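Local coordinates for protein particle-associated lyase (Acinetobacter bacteriophage AP22, PDB 4Y9V) that probably degrades the capsular polysaccharide of Acinetobacter baumannii as the trimeric tailspike lyase of the phage, and binds a saccharide of that capsule, at residues Trp473-Asp476 with Gly477-Arg481; Ile544-Lys547 with Tyr548-Lys552; Thr218-Thr221 with Asp222-Asn226; Val461-Phe465 with Asp466-His470; Glu60-Ser63 with Thr64-Gln68. One frame throughout, in Å; residues are numbered along the deposited sequence.

Contact 1 (Trp473-Asp476 with Gly477-Arg481); sequences WVED and GTIGR
Asp476 and Arg481 join across the turn by which the chain leaves strand 470-476, on one face of the pectin lyase-like beta-helix. The guanidinium takes the carboxylate side-on with two nearly straight bonds: NE of Arg481 donates to OD2 of Asp476 at 2.9 Å, and NH2 of Arg481 to OD1 of Asp476 at 2.8 Å on the syn lone pair. The two flat groups are nearly coplanar (24° apart) because the arginine chain, straight as far as CD, bends at chi3 (69°) and turns its edge to the acid. OD1 also receives a weak bond from Gly477 N, and OD2 one from the backbone N of Tyr482, so the carboxylate draws Gly477, Arg481 and Tyr482 together at the end of the strand. NH2 of Arg481 also bonds to Ser442 O, and NH1 to Asn443 O.

CD1 of Ile479 lies 3.6 Å from CG of Glu475 and meets the Trp473 ring at its edge, whereas CB of Glu475 sits over one face of that ring. OE2 of Glu475 accepts from Asp476 N at 2.8 Å, and a water links it to Gly480 N; Ser509 and Ser511 hold the two carboxylate oxygens. Strand 470-476 hydrogen-bonds to strand 435-441 beside it, and Arg440 reaches the carbonyls of Glu475 and Asp476, while Val474 packs on strand 453-458.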
loop_
_atom_site.group_PDB
_atom_site.type_symbol
_atom_site.label_atom_id
_atom_site.label_comp_id
_atom_site.label_asym_id
_atom_site.label_seq_id
_atom_site.Cartn_x
_atom_site.Cartn_y
_atom_site.Cartn_z
ATOM N N TRP A 473 -0.743 27.276 -3.819
ATOM C CA TRP A 473 -1.299 28.614 -3.577
ATOM C C TRP A 473 -2.522 28.466 -2.681
ATOM O O TRP A 473 -3.322 27.550 -2.878
ATOM C CB TRP A 473 -1.688 29.291 -4.876
ATOM C CG TRP A 473 -2.083 30.728 -4.724
ATOM C CD1 TRP A 473 -1.506 31.689 -3.939
ATOM C CD2 TRP A 473 -3.144 31.389 -5.437
ATOM N NE1 TRP A 473 -2.135 32.893 -4.107
ATOM C CE2 TRP A 473 -3.145 32.750 -5.017
ATOM C CE3 TRP A 473 -4.099 30.975 -6.376
ATOM C CZ2 TRP A 473 -4.056 33.677 -5.531
ATOM C CZ3 TRP A 473 -4.998 31.886 -6.878
ATOM C CH2 TRP A 473 -4.981 33.228 -6.437
ATOM N N VAL A 474 -2.657 29.368 -1.707
ATOM C CA VAL A 474 -3.803 29.448 -0.796
ATOM C C VAL A 474 -4.165 30.925 -0.699
ATOM O O VAL A 474 -3.299 31.730 -0.381
ATOM C CB VAL A 474 -3.449 28.882 0.590
ATOM C CG1 VAL A 474 -4.637 29.036 1.536
ATOM C CG2 VAL A 474 -2.990 27.439 0.510
ATOM N N GLU A 475 -5.442 31.293 -0.938
ATOM C CA GLU A 475 -5.792 32.701 -0.907
ATOM C C GLU A 475 -7.316 32.875 -0.790
ATOM O O GLU A 475 -8.101 32.024 -1.233
ATOM C CB GLU A 475 -5.247 33.407 -2.158
ATOM C CG GLU A 475 -5.327 34.959 -2.115
ATOM C CD GLU A 475 -4.743 35.512 -0.856
ATOM O OE1 GLU A 475 -3.507 35.717 -0.805
ATOM O OE2 GLU A 475 -5.501 35.704 0.128
ATOM N N ASP A 476 -7.698 34.029 -0.257
ATOM C CA ASP A 476 -9.108 34.412 -0.220
ATOM C C ASP A 476 -9.642 34.587 -1.651
ATOM O O ASP A 476 -8.884 34.780 -2.597
ATOM C CB ASP A 476 -9.281 35.688 0.604
ATOM C CG ASP A 476 -10.713 35.962 1.048
ATOM O OD1 ASP A 476 -11.583 35.043 0.948
ATOM O OD2 ASP A 476 -10.975 37.118 1.488
ATOM N N GLY A 477 -10.960 34.571 -1.769
ATOM C CA GLY A 477 -11.609 34.725 -3.038
ATOM C C GLY A 477 -11.566 36.162 -3.586
ATOM O O GLY A 477 -11.755 36.351 -4.800
ATOM N N THR A 478 -11.345 37.117 -2.711
ATOM C CA THR A 478 -11.085 38.519 -3.042
ATOM C C THR A 478 -9.729 38.809 -2.449
ATOM O O THR A 478 -9.545 38.706 -1.225
ATOM C CB THR A 478 -12.154 39.457 -2.467
ATOM O OG1 THR A 478 -13.396 39.234 -3.140
ATOM C CG2 THR A 478 -11.751 40.900 -2.687
ATOM N N ILE A 479 -8.761 39.162 -3.301
ATOM C CA ILE A 479 -7.416 39.415 -2.804
ATOM C C ILE A 479 -7.434 40.650 -1.921
ATOM O O ILE A 479 -7.932 41.729 -2.338
ATOM C CB ILE A 479 -6.428 39.643 -3.973
ATOM C CG1 ILE A 479 -6.536 38.660 -5.103
ATOM C CG2 ILE A 479 -5.030 39.819 -3.394
ATOM C CD1 ILE A 479 -6.297 37.306 -4.615
ATOM N N GLY A 480 -6.960 40.539 -0.699
ATOM C CA GLY A 480 -6.947 41.644 0.232
ATOM C C GLY A 480 -8.176 41.798 1.072
ATOM O O GLY A 480 -8.228 42.718 1.901
ATOM N N ARG A 481 -9.159 40.927 0.944
ATOM C CA ARG A 481 -10.347 40.977 1.794
ATOM C C ARG A 481 -10.020 40.404 3.142
ATOM O O ARG A 481 -9.861 41.139 4.118
ATOM C CB ARG A 481 -11.527 40.288 1.094
ATOM C CG ARG A 481 -12.781 40.251 1.962
ATOM C CD ARG A 481 -13.939 39.532 1.302
ATOM N NE ARG A 481 -13.653 38.094 1.214
ATOM C CZ ARG A 481 -14.610 37.160 1.104
ATOM N NH1 ARG A 481 -15.884 37.506 1.033
ATOM N NH2 ARG A 481 -14.234 35.871 1.116
HETATM O O HOH W 1 -6.234 38.305 0.853
#

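Contact 2 (Ile544-Lys547 with Tyr548-Lys552); sequences INLK and YKYSK
Lys547, described here in one of its two modelled conformers, runs fully extended, its CG swung opposite the backbone N (chi1 173°), and Tyr548 sets its CG beside its own N (chi1 -57°), which sends both side chains the same way, side by side. The methylene CG of Lys547 then stands over a face of the Tyr548 ring, 4.1 Å from the ring centroid and displaced toward the rim, a CH-pi contact. Farther out, where the lysine is less certain, CD of Lys547 passes CE2 of Tyr548 at 3.8 Å. The pairing lies where strand 538-545 of the C-terminal Ig-like domain runs out into the loop before strand 555-561. The polar ends gather at a subunit interface: in this conformer Lys547 NZ forms a salt bridge, and Tyr548 OH a hydrogen bond, with the C-terminal carboxylate of Ile625 of the second subunit, and both also bond to the backbone of Asn496. Leu546 crosses Tyr550 at about a right angle, its CD1 touching CE2 of Tyr550 at 3.7 Å, in the ring plane. Tyr550 OH bonds to Met522 O.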
loop_
_atom_site.group_PDB
_atom_site.type_symbol
_atom_site.label_atom_id
_atom_site.label_comp_id
_atom_site.label_asym_id
_atom_site.label_seq_id
_atom_site.Cartn_x
_atom_site.Cartn_y
_atom_site.Cartn_z
ATOM N N ILE A 544 21.398 35.331 -12.414
ATOM C CA ILE A 544 20.905 33.976 -12.622
ATOM C C ILE A 544 19.418 33.949 -12.351
ATOM O O ILE A 544 18.959 34.309 -11.255
ATOM C CB ILE A 544 21.658 33.012 -11.712
ATOM C CG1 ILE A 544 23.166 33.084 -11.969
ATOM C CG2 ILE A 544 21.126 31.611 -11.848
ATOM C CD1 ILE A 544 23.943 32.229 -11.050
ATOM N N ASN A 545 18.634 33.542 -13.357
ATOM C CA ASN A 545 17.214 33.375 -13.241
ATOM C C ASN A 545 16.896 31.949 -12.822
ATOM O O ASN A 545 17.261 30.986 -13.486
ATOM C CB ASN A 545 16.567 33.628 -14.601
ATOM C CG ASN A 545 16.711 35.106 -14.944
ATOM O OD1 ASN A 545 16.158 35.989 -14.253
ATOM N ND2 ASN A 545 17.505 35.410 -15.940
ATOM N N LEU A 546 16.259 31.808 -11.672
ATOM C CA LEU A 546 16.022 30.510 -11.077
ATOM C C LEU A 546 14.858 29.792 -11.779
ATOM O O LEU A 546 13.808 30.367 -12.038
ATOM C CB LEU A 546 15.667 30.683 -9.599
ATOM C CG LEU A 546 16.751 31.377 -8.752
ATOM C CD1 LEU A 546 16.204 31.598 -7.357
ATOM C CD2 LEU A 546 18.066 30.612 -8.797
ATOM N N LYS A 547 15.051 28.473 -12.020
ATOM C CA LYS A 547 13.967 27.705 -12.622
ATOM C C LYS A 547 12.728 27.662 -11.762
ATOM O O LYS A 547 11.575 27.801 -12.261
ATOM C CB LYS A 547 14.464 26.301 -12.886
ATOM C CG LYS A 547 13.321 25.392 -13.365
ATOM C CD LYS A 547 13.854 24.059 -13.851
ATOM C CE LYS A 547 12.778 23.092 -14.257
ATOM N NZ LYS A 547 13.333 21.780 -14.621
ATOM N N TYR A 548 12.921 27.396 -10.477
ATOM C CA TYR A 548 11.825 27.366 -9.524
ATOM C C TYR A 548 11.845 28.685 -8.765
ATOM O O TYR A 548 12.873 29.087 -8.210
ATOM C CB TYR A 548 11.938 26.179 -8.555
ATOM C CG TYR A 548 12.006 24.830 -9.255
ATOM C CD1 TYR A 548 10.871 24.094 -9.568
ATOM C CD2 TYR A 548 13.240 24.268 -9.579
ATOM C CE1 TYR A 548 10.962 22.866 -10.184
ATOM C CE2 TYR A 548 13.332 23.033 -10.197
ATOM C CZ TYR A 548 12.193 22.324 -10.513
ATOM O OH TYR A 548 12.238 21.087 -11.128
ATOM N N LYS A 549 10.713 29.399 -8.739
ATOM C CA LYS A 549 10.682 30.693 -8.082
ATOM C C LYS A 549 10.095 30.550 -6.677
ATOM O O LYS A 549 9.218 29.762 -6.422
ATOM C CB LYS A 549 9.831 31.638 -8.931
ATOM C CG LYS A 549 10.389 31.779 -10.328
ATOM C CD LYS A 549 9.550 32.637 -11.235
ATOM C CE LYS A 549 8.279 31.852 -11.445
ATOM N NZ LYS A 549 7.558 32.367 -12.649
ATOM N N TYR A 550 10.663 31.352 -5.791
ATOM C CA TYR A 550 10.213 31.357 -4.394
ATOM C C TYR A 550 9.072 32.366 -4.190
ATOM O O TYR A 550 8.858 33.271 -4.977
ATOM C CB TYR A 550 11.424 31.709 -3.493
ATOM C CG TYR A 550 12.516 30.658 -3.574
ATOM C CD1 TYR A 550 12.403 29.498 -2.860
ATOM C CD2 TYR A 550 13.621 30.812 -4.396
ATOM C CE1 TYR A 550 13.362 28.486 -2.925
ATOM C CE2 TYR A 550 14.591 29.823 -4.479
ATOM C CZ TYR A 550 14.427 28.664 -3.758
ATOM O OH TYR A 550 15.416 27.687 -3.909
ATOM N N SER A 551 8.397 32.241 -3.043
ATOM C CA SER A 551 7.382 33.224 -2.705
ATOM C C SER A 551 7.972 34.558 -2.284
ATOM O O SER A 551 7.277 35.574 -2.302
ATOM C CB SER A 551 6.460 32.735 -1.596
ATOM O OG SER A 551 7.231 32.537 -0.405
ATOM N N LYS A 552 9.232 34.547 -1.846
ATOM C CA LYS A 552 9.903 35.707 -1.281
ATOM C C LYS A 552 11.404 35.460 -1.535
ATOM O O LYS A 552 11.840 34.378 -1.876
ATOM C CB LYS A 552 9.585 35.919 0.156
ATOM C CG LYS A 552 10.045 34.731 0.981
ATOM C CD LYS A 552 9.587 35.259 2.316
ATOM C CE LYS A 552 9.858 34.277 3.320
ATOM N NZ LYS A 552 9.202 34.706 4.626
#

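Contact 3 (Thr218-Thr221 with Asp222-Asn226); sequences TVST and DNNPN
Thr221 supplies two acceptors to the amides of Asn223 and Asn224. The carbonyl O of Thr221 takes Asn224 N at 3.3 Å; the N-H points well at the oxygen (166°) but arrives from above the carbonyl plane. The hydroxyl OG1 of Thr221 takes Asn223 N, also at 3.3 Å and more bent. The hydroxyl can do so because it stands between the backbone N and the carbonyl carbon (chi1 70°), leaning back over the turn. OG1 has a second partner in the carboxylate of Asp110.

The backbone pair closes a type I beta turn from Thr221 to Asn224, and the hydroxyl bond inside it has the form of an ST turn; together they bend the chain as it leaves strand 215-220 of the beta-helix. An Asx turn follows directly, with OD1 of Asn224 accepting from Asn226 N at 2.9 Å. The other end of the same amide is equally occupied: ND2 of Asn224 donates to the carbonyls of Gly109 and Gly112, which fixes the rotation of this buried group and binds the turn to the end of strand 105-109 and the residues just after it. CB of Ser220 lies 3.9 Å from ND2 of Asn224. Ser220 OG donates to a water 2.7 Å away, which in turn donates to Asn226 O, a water bridge between the two segments. The Asn224 side chain is about 9 Å from the bound unsaturated uronic acid of the capsular saccharide.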
loop_
_atom_site.group_PDB
_atom_site.type_symbol
_atom_site.label_atom_id
_atom_site.label_comp_id
_atom_site.label_asym_id
_atom_site.label_seq_id
_atom_site.Cartn_x
_atom_site.Cartn_y
_atom_site.Cartn_z
ATOM N N THR A 218 -30.873 -8.703 -10.989
ATOM C CA THR A 218 -32.131 -7.967 -11.013
ATOM C C THR A 218 -32.199 -7.097 -12.242
ATOM O O THR A 218 -31.175 -6.648 -12.798
ATOM C CB THR A 218 -32.317 -7.111 -9.747
ATOM O OG1 THR A 218 -31.393 -6.044 -9.717
ATOM C CG2 THR A 218 -32.112 -7.923 -8.467
ATOM N N VAL A 219 -33.446 -6.793 -12.633
ATOM C CA VAL A 219 -33.770 -5.866 -13.698
ATOM C C VAL A 219 -34.851 -4.904 -13.201
ATOM O O VAL A 219 -35.842 -5.357 -12.636
ATOM C CB VAL A 219 -34.293 -6.592 -14.962
ATOM C CG1 VAL A 219 -34.791 -5.586 -16.020
ATOM C CG2 VAL A 219 -33.187 -7.461 -15.525
ATOM N N SER A 220 -34.662 -3.610 -13.478
ATOM C CA SER A 220 -35.653 -2.607 -13.178
ATOM C C SER A 220 -35.638 -1.601 -14.340
ATOM O O SER A 220 -34.648 -1.501 -15.045
ATOM C CB SER A 220 -35.271 -1.814 -11.894
ATOM O OG SER A 220 -35.075 -2.705 -10.806
ATOM N N THR A 221 -36.721 -0.851 -14.497
ATOM C CA THR A 221 -36.646 0.260 -15.427
ATOM C C THR A 221 -35.796 1.384 -14.847
ATOM O O THR A 221 -35.529 1.447 -13.639
ATOM C CB THR A 221 -38.043 0.806 -15.776
ATOM O OG1 THR A 221 -38.526 1.450 -14.626
ATOM C CG2 THR A 221 -38.971 -0.298 -16.269
ATOM N N ASP A 222 -35.398 2.320 -15.705
ATOM C CA ASP A 222 -34.685 3.495 -15.250
ATOM C C ASP A 222 -35.583 4.469 -14.490
ATOM O O ASP A 222 -35.079 5.435 -13.912
ATOM C CB ASP A 222 -33.994 4.243 -16.400
ATOM C CG ASP A 222 -32.744 3.561 -16.924
ATOM O OD1 ASP A 222 -32.154 2.719 -16.230
ATOM O OD2 ASP A 222 -32.312 3.972 -18.035
ATOM N N ASN A 223 -36.890 4.259 -14.462
ATOM C CA ASN A 223 -37.847 5.044 -13.728
ATOM C C ASN A 223 -38.176 4.460 -12.357
ATOM O O ASN A 223 -38.891 5.108 -11.573
ATOM C CB ASN A 223 -39.182 5.230 -14.538
ATOM C CG ASN A 223 -38.907 6.063 -15.753
ATOM O OD1 ASN A 223 -38.266 7.113 -15.605
ATOM N ND2 ASN A 223 -39.324 5.599 -16.905
ATOM N N ASN A 224 -37.692 3.273 -12.030
ATOM C CA ASN A 224 -38.069 2.617 -10.772
ATOM C C ASN A 224 -37.323 3.335 -9.626
ATOM O O ASN A 224 -36.084 3.305 -9.611
ATOM C CB ASN A 224 -37.685 1.157 -10.842
ATOM C CG ASN A 224 -38.165 0.366 -9.638
ATOM O OD1 ASN A 224 -38.215 0.894 -8.516
ATOM N ND2 ASN A 224 -38.461 -0.906 -9.835
ATOM N N PRO A 225 -38.021 3.946 -8.682
ATOM C CA PRO A 225 -37.341 4.711 -7.633
ATOM C C PRO A 225 -36.717 3.860 -6.573
ATOM O O PRO A 225 -35.916 4.342 -5.797
ATOM C CB PRO A 225 -38.468 5.555 -7.052
ATOM C CG PRO A 225 -39.688 4.685 -7.208
ATOM C CD PRO A 225 -39.495 4.011 -8.528
ATOM N N ASN A 226 -36.975 2.565 -6.561
ATOM C CA ASN A 226 -36.372 1.676 -5.568
ATOM C C ASN A 226 -34.979 1.281 -6.020
ATOM O O ASN A 226 -34.759 0.861 -7.181
ATOM C CB ASN A 226 -37.213 0.411 -5.414
ATOM C CG ASN A 226 -38.579 0.691 -4.910
ATOM O OD1 ASN A 226 -39.542 0.623 -5.787
ATOM N ND2 ASN A 226 -38.733 1.035 -3.713
HETATM O O HOH W 2 -35.605 -1.643 -8.341
#

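Contact 4 (Val461-Phe465 with Asp466-His470); sequences VSCDF and DALRH
The Phe465 ring carries CD1 of Leu468 at its edge, near the ring plane, and the thiol of Cys463 on one face. CD1 of Leu468 comes to 3.9 Å from CD2 of Phe465, and SG of Cys463 stands 3.3 Å above the ring plane, offset toward the rim. SG of Cys463 also accepts a fairly straight bond from Phe465 N at 3.6 Å, so it meets both the amide and the ring of Phe465. Leu468 leans in with CG turned away from its backbone N (chi1 178°); its other methyl, CD2, lies 4.4 Å from SG of Cys463, and the three side chains make one apolar cluster inside the bend. CB of Phe465 also lies 3.3 Å from Ala467 O. Next along the chain a second pair of flat groups meets edge to edge: in the one of two modelled Arg469 conformers described, NE of Arg469 donates to ND1 of His470 at 3.1 Å, in both planes. The carboxylate of Asp466 forms a salt bridge with Lys498. The bend carries the chain from strand 461-463 to strand 470-476 on another face of the beta-helix; Phe465 packs on strand 424-427, Leu468 touches Asn496 of strand 486-496, and both meet Ile436 of strand 435-441.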
loop_
_atom_site.group_PDB
_atom_site.type_symbol
_atom_site.label_atom_id
_atom_site.label_comp_id
_atom_site.label_asym_id
_atom_site.label_seq_id
_atom_site.Cartn_x
_atom_site.Cartn_y
_atom_site.Cartn_z
ATOM N N VAL A 461 7.595 14.012 -6.391
ATOM C CA VAL A 461 6.542 14.072 -7.386
ATOM C C VAL A 461 7.067 14.770 -8.635
ATOM O O VAL A 461 7.706 15.833 -8.548
ATOM C CB VAL A 461 5.289 14.757 -6.825
ATOM C CG1 VAL A 461 5.544 16.159 -6.262
ATOM C CG2 VAL A 461 4.173 14.796 -7.884
ATOM N N SER A 462 6.787 14.185 -9.789
ATOM C CA SER A 462 7.234 14.714 -11.063
ATOM C C SER A 462 6.062 15.324 -11.819
ATOM O O SER A 462 4.891 14.980 -11.628
ATOM C CB SER A 462 7.877 13.643 -11.920
ATOM O OG SER A 462 6.919 12.647 -12.312
ATOM N N CYS A 463 6.383 16.256 -12.714
ATOM C CA CYS A 463 5.398 16.920 -13.538
ATOM C C CYS A 463 6.039 17.204 -14.877
ATOM O O CYS A 463 7.092 17.860 -14.930
ATOM C CB CYS A 463 4.993 18.254 -12.863
ATOM S SG CYS A 463 3.951 19.326 -13.872
ATOM N N ASP A 464 5.412 16.731 -15.966
ATOM C CA ASP A 464 5.959 16.907 -17.324
ATOM C C ASP A 464 5.291 18.043 -18.095
ATOM O O ASP A 464 5.416 18.124 -19.306
ATOM C CB ASP A 464 6.010 15.651 -18.146
ATOM C CG ASP A 464 4.669 15.202 -18.647
ATOM O OD1 ASP A 464 3.669 15.670 -18.095
ATOM O OD2 ASP A 464 4.661 14.445 -19.639
ATOM N N PHE A 465 4.639 18.962 -17.383
ATOM C CA PHE A 465 4.010 20.103 -18.060
ATOM C C PHE A 465 5.043 20.943 -18.776
ATOM O O PHE A 465 6.141 21.206 -18.269
ATOM C CB PHE A 465 3.298 20.981 -17.056
ATOM C CG PHE A 465 2.065 20.394 -16.353
ATOM C CD1 PHE A 465 1.594 19.118 -16.619
ATOM C CD2 PHE A 465 1.412 21.179 -15.452
ATOM C CE1 PHE A 465 0.457 18.662 -15.953
ATOM C CE2 PHE A 465 0.269 20.730 -14.787
ATOM C CZ PHE A 465 -0.200 19.463 -15.053
ATOM N N ASP A 466 4.647 21.476 -19.925
ATOM C CA ASP A 466 5.506 22.466 -20.612
ATOM C C ASP A 466 5.517 23.806 -19.900
ATOM O O ASP A 466 6.488 24.573 -20.029
ATOM C CB ASP A 466 5.060 22.565 -22.070
ATOM C CG ASP A 466 5.149 21.223 -22.722
ATOM O OD1 ASP A 466 6.260 20.641 -22.755
ATOM O OD2 ASP A 466 4.095 20.659 -23.132
ATOM N N ALA A 467 4.445 24.130 -19.187
ATOM C CA ALA A 467 4.339 25.367 -18.422
ATOM C C ALA A 467 3.549 25.078 -17.156
ATOM O O ALA A 467 2.636 24.238 -17.169
ATOM C CB ALA A 467 3.667 26.460 -19.239
ATOM N N LEU A 468 3.901 25.752 -16.084
ATOM C CA LEU A 468 3.224 25.632 -14.790
ATOM C C LEU A 468 3.383 26.938 -14.074
ATOM O O LEU A 468 4.500 27.434 -13.934
ATOM C CB LEU A 468 3.861 24.473 -13.990
ATOM C CG LEU A 468 3.267 24.266 -12.585
ATOM C CD1 LEU A 468 1.823 23.833 -12.623
ATOM C CD2 LEU A 468 4.111 23.241 -11.806
ATOM N N ARG A 469 2.277 27.510 -13.562
ATOM C CA ARG A 469 2.381 28.741 -12.805
ATOM C C ARG A 469 2.813 28.497 -11.365
ATOM O O ARG A 469 3.675 29.233 -10.861
ATOM C CB ARG A 469 1.064 29.535 -12.827
ATOM C CG ARG A 469 1.169 30.892 -12.213
ATOM C CD ARG A 469 -0.196 31.639 -12.044
ATOM N NE ARG A 469 -0.882 31.248 -10.722
ATOM C CZ ARG A 469 -1.766 32.085 -10.235
ATOM N NH1 ARG A 469 -2.395 33.287 -10.549
ATOM N NH2 ARG A 469 -2.240 31.604 -9.048
ATOM N N HIS A 470 2.217 27.527 -10.681
ATOM C CA HIS A 470 2.544 27.313 -9.272
ATOM C C HIS A 470 2.342 25.865 -8.864
ATOM O O HIS A 470 1.445 25.176 -9.356
ATOM C CB HIS A 470 1.767 28.231 -8.335
ATOM C CG HIS A 470 0.289 27.974 -8.231
ATOM N ND1 HIS A 470 -0.627 28.676 -8.965
ATOM C CD2 HIS A 470 -0.374 27.079 -7.461
ATOM C CE1 HIS A 470 -1.826 28.175 -8.609
ATOM N NE2 HIS A 470 -1.713 27.222 -7.721
#

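Contact 5 (Glu60-Ser63 with Thr64-Gln68); sequences EDIS and TVLNQ
The N-cap position of helix 63-71 is held by Ile62, a residue whose side chain has no polar atom, and it packs onto Leu66 one helical turn on. CD1 of Ile62 reaches CG of Leu66 at 3.9 Å, a meeting allowed by CG1 of Ile62 lying between its backbone N and carbonyl carbon (chi1 71°). CB of Ile62 also faces CB of Val65 at 4.3 Å. The carbonyl O of Ile62 begins the helical bonding, accepting Leu66 N at 3.0 Å almost head-on and Val65 N weakly, and Ser63 O takes Asn67 N in the next step.

The polar work falls to Asp61, one place earlier. OD1 of Asp61 receives Ser63 N at 3.0 Å from above the carboxylate plane and Ser63 OG at 2.7 Å on the syn side; Asn87 N adds a third bond. Ser63 OG also bonds to Ser88 N. Water, modelled at two alternative sites whose details are therefore doubtful, links Asp61 O to Thr64 N. Ile62 packs on Leu51 of helix 47-54 and Tyr84 of strand 83-85, and Val65 on Leu47 and Tyr50 of helix 47-54. The bond from Ser63 N to Asp61 OD1 closes an Asx turn, here leading straight into the first turn of an alpha-helix.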
loop_
_atom_site.group_PDB
_atom_site.type_symbol
_atom_site.label_atom_id
_atom_site.label_comp_id
_atom_site.label_asym_id
_atom_site.label_seq_id
_atom_site.Cartn_x
_atom_site.Cartn_y
_atom_site.Cartn_z
ATOM N N GLU A 60 -45.963 -15.323 -13.802
ATOM C CA GLU A 60 -46.785 -14.306 -13.159
ATOM C C GLU A 60 -45.975 -13.563 -12.108
ATOM O O GLU A 60 -44.894 -13.987 -11.721
ATOM C CB GLU A 60 -48.027 -14.961 -12.514
ATOM C CG GLU A 60 -48.987 -15.481 -13.585
ATOM C CD GLU A 60 -50.155 -16.251 -13.046
ATOM O OE1 GLU A 60 -50.114 -16.959 -11.993
ATOM O OE2 GLU A 60 -51.116 -16.319 -13.877
ATOM N N ASP A 61 -46.506 -12.448 -11.598
ATOM C CA ASP A 61 -45.865 -11.771 -10.473
ATOM C C ASP A 61 -45.762 -12.730 -9.284
ATOM O O ASP A 61 -46.779 -13.275 -8.838
ATOM C CB ASP A 61 -46.721 -10.537 -10.116
ATOM C CG ASP A 61 -46.182 -9.641 -9.025
ATOM O OD1 ASP A 61 -45.056 -9.850 -8.542
ATOM O OD2 ASP A 61 -46.905 -8.674 -8.678
ATOM N N ILE A 62 -44.552 -12.917 -8.776
ATOM C CA ILE A 62 -44.309 -13.806 -7.665
ATOM C C ILE A 62 -44.174 -13.070 -6.330
ATOM O O ILE A 62 -43.815 -13.692 -5.337
ATOM C CB ILE A 62 -43.091 -14.723 -7.904
ATOM C CG1 ILE A 62 -41.766 -13.954 -7.856
ATOM C CG2 ILE A 62 -43.256 -15.543 -9.172
ATOM C CD1 ILE A 62 -40.548 -14.844 -7.689
ATOM N N SER A 63 -44.518 -11.780 -6.297
ATOM C CA SER A 63 -44.413 -11.026 -5.038
ATOM C C SER A 63 -45.116 -11.715 -3.866
ATOM O O SER A 63 -44.550 -11.796 -2.764
ATOM C CB SER A 63 -45.006 -9.652 -5.215
ATOM O OG SER A 63 -44.257 -8.876 -6.154
ATOM N N THR A 64 -46.334 -12.186 -4.073
ATOM C CA THR A 64 -47.053 -12.807 -2.969
ATOM C C THR A 64 -46.357 -14.076 -2.529
ATOM O O THR A 64 -46.468 -14.476 -1.333
ATOM C CB THR A 64 -48.522 -13.130 -3.281
ATOM O OG1 THR A 64 -48.603 -14.058 -4.351
ATOM C CG2 THR A 64 -49.330 -11.880 -3.529
ATOM N N VAL A 65 -45.678 -14.773 -3.418
ATOM C CA VAL A 65 -44.984 -16.009 -3.116
ATOM C C VAL A 65 -43.744 -15.718 -2.281
ATOM O O VAL A 65 -43.530 -16.356 -1.255
ATOM C CB VAL A 65 -44.647 -16.788 -4.412
ATOM C CG1 VAL A 65 -44.033 -18.117 -4.054
ATOM C CG2 VAL A 65 -45.901 -16.980 -5.245
ATOM N N LEU A 66 -42.916 -14.759 -2.724
ATOM C CA LEU A 66 -41.753 -14.371 -1.900
ATOM C C LEU A 66 -42.179 -13.899 -0.519
ATOM O O LEU A 66 -41.576 -14.251 0.488
ATOM C CB LEU A 66 -40.935 -13.301 -2.615
ATOM C CG LEU A 66 -40.261 -13.762 -3.925
ATOM C CD1 LEU A 66 -39.545 -12.572 -4.533
ATOM C CD2 LEU A 66 -39.276 -14.892 -3.721
ATOM N N ASN A 67 -43.251 -13.089 -0.472
ATOM C CA ASN A 67 -43.744 -12.634 0.837
ATOM C C ASN A 67 -44.210 -13.820 1.687
ATOM O O ASN A 67 -43.997 -13.824 2.897
ATOM C CB ASN A 67 -44.827 -11.596 0.662
ATOM C CG ASN A 67 -44.287 -10.195 0.375
ATOM O OD1 ASN A 67 -43.168 -9.884 0.861
ATOM N ND2 ASN A 67 -44.969 -9.395 -0.377
ATOM N N GLN A 68 -44.869 -14.833 1.072
ATOM C CA GLN A 68 -45.330 -15.968 1.859
ATOM C C GLN A 68 -44.155 -16.804 2.365
ATOM O O GLN A 68 -44.171 -17.256 3.511
ATOM C CB GLN A 68 -46.303 -16.831 1.043
ATOM C CG GLN A 68 -46.969 -17.872 1.918
ATOM C CD GLN A 68 -47.921 -17.230 2.915
ATOM O OE1 GLN A 68 -48.656 -16.289 2.559
ATOM N NE2 GLN A 68 -47.914 -17.701 4.125
HETATM O O HOH W 3 -47.912 -12.509 -6.505
HETATM O O HOH W 4 -47.621 -11.485 -6.634
#

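How the contacts relate
Along the chain the order is contact 5, contact 3, contact 4, contact 1, contact 2, and this largely follows the long axis of the spike. Contacts 5 and 3, with centres about 18 Å apart, lie toward the N-terminal end; contacts 4, 1 and 2 gather toward the C-terminal end, and the centres of contacts 2 and 5 are about 74 Å apart. Contacts 4 and 1 adjoin in sequence, on successive strands 461-463 and 470-476 of the pectin lyase-like beta-helix, yet their centres are about 23 Å apart because these strands belong to different faces. Contact 2, in the C-terminal Ig-like domain, comes to about 5 Å of contact 4 at nearest atoms, near where that domain follows the beta-helix.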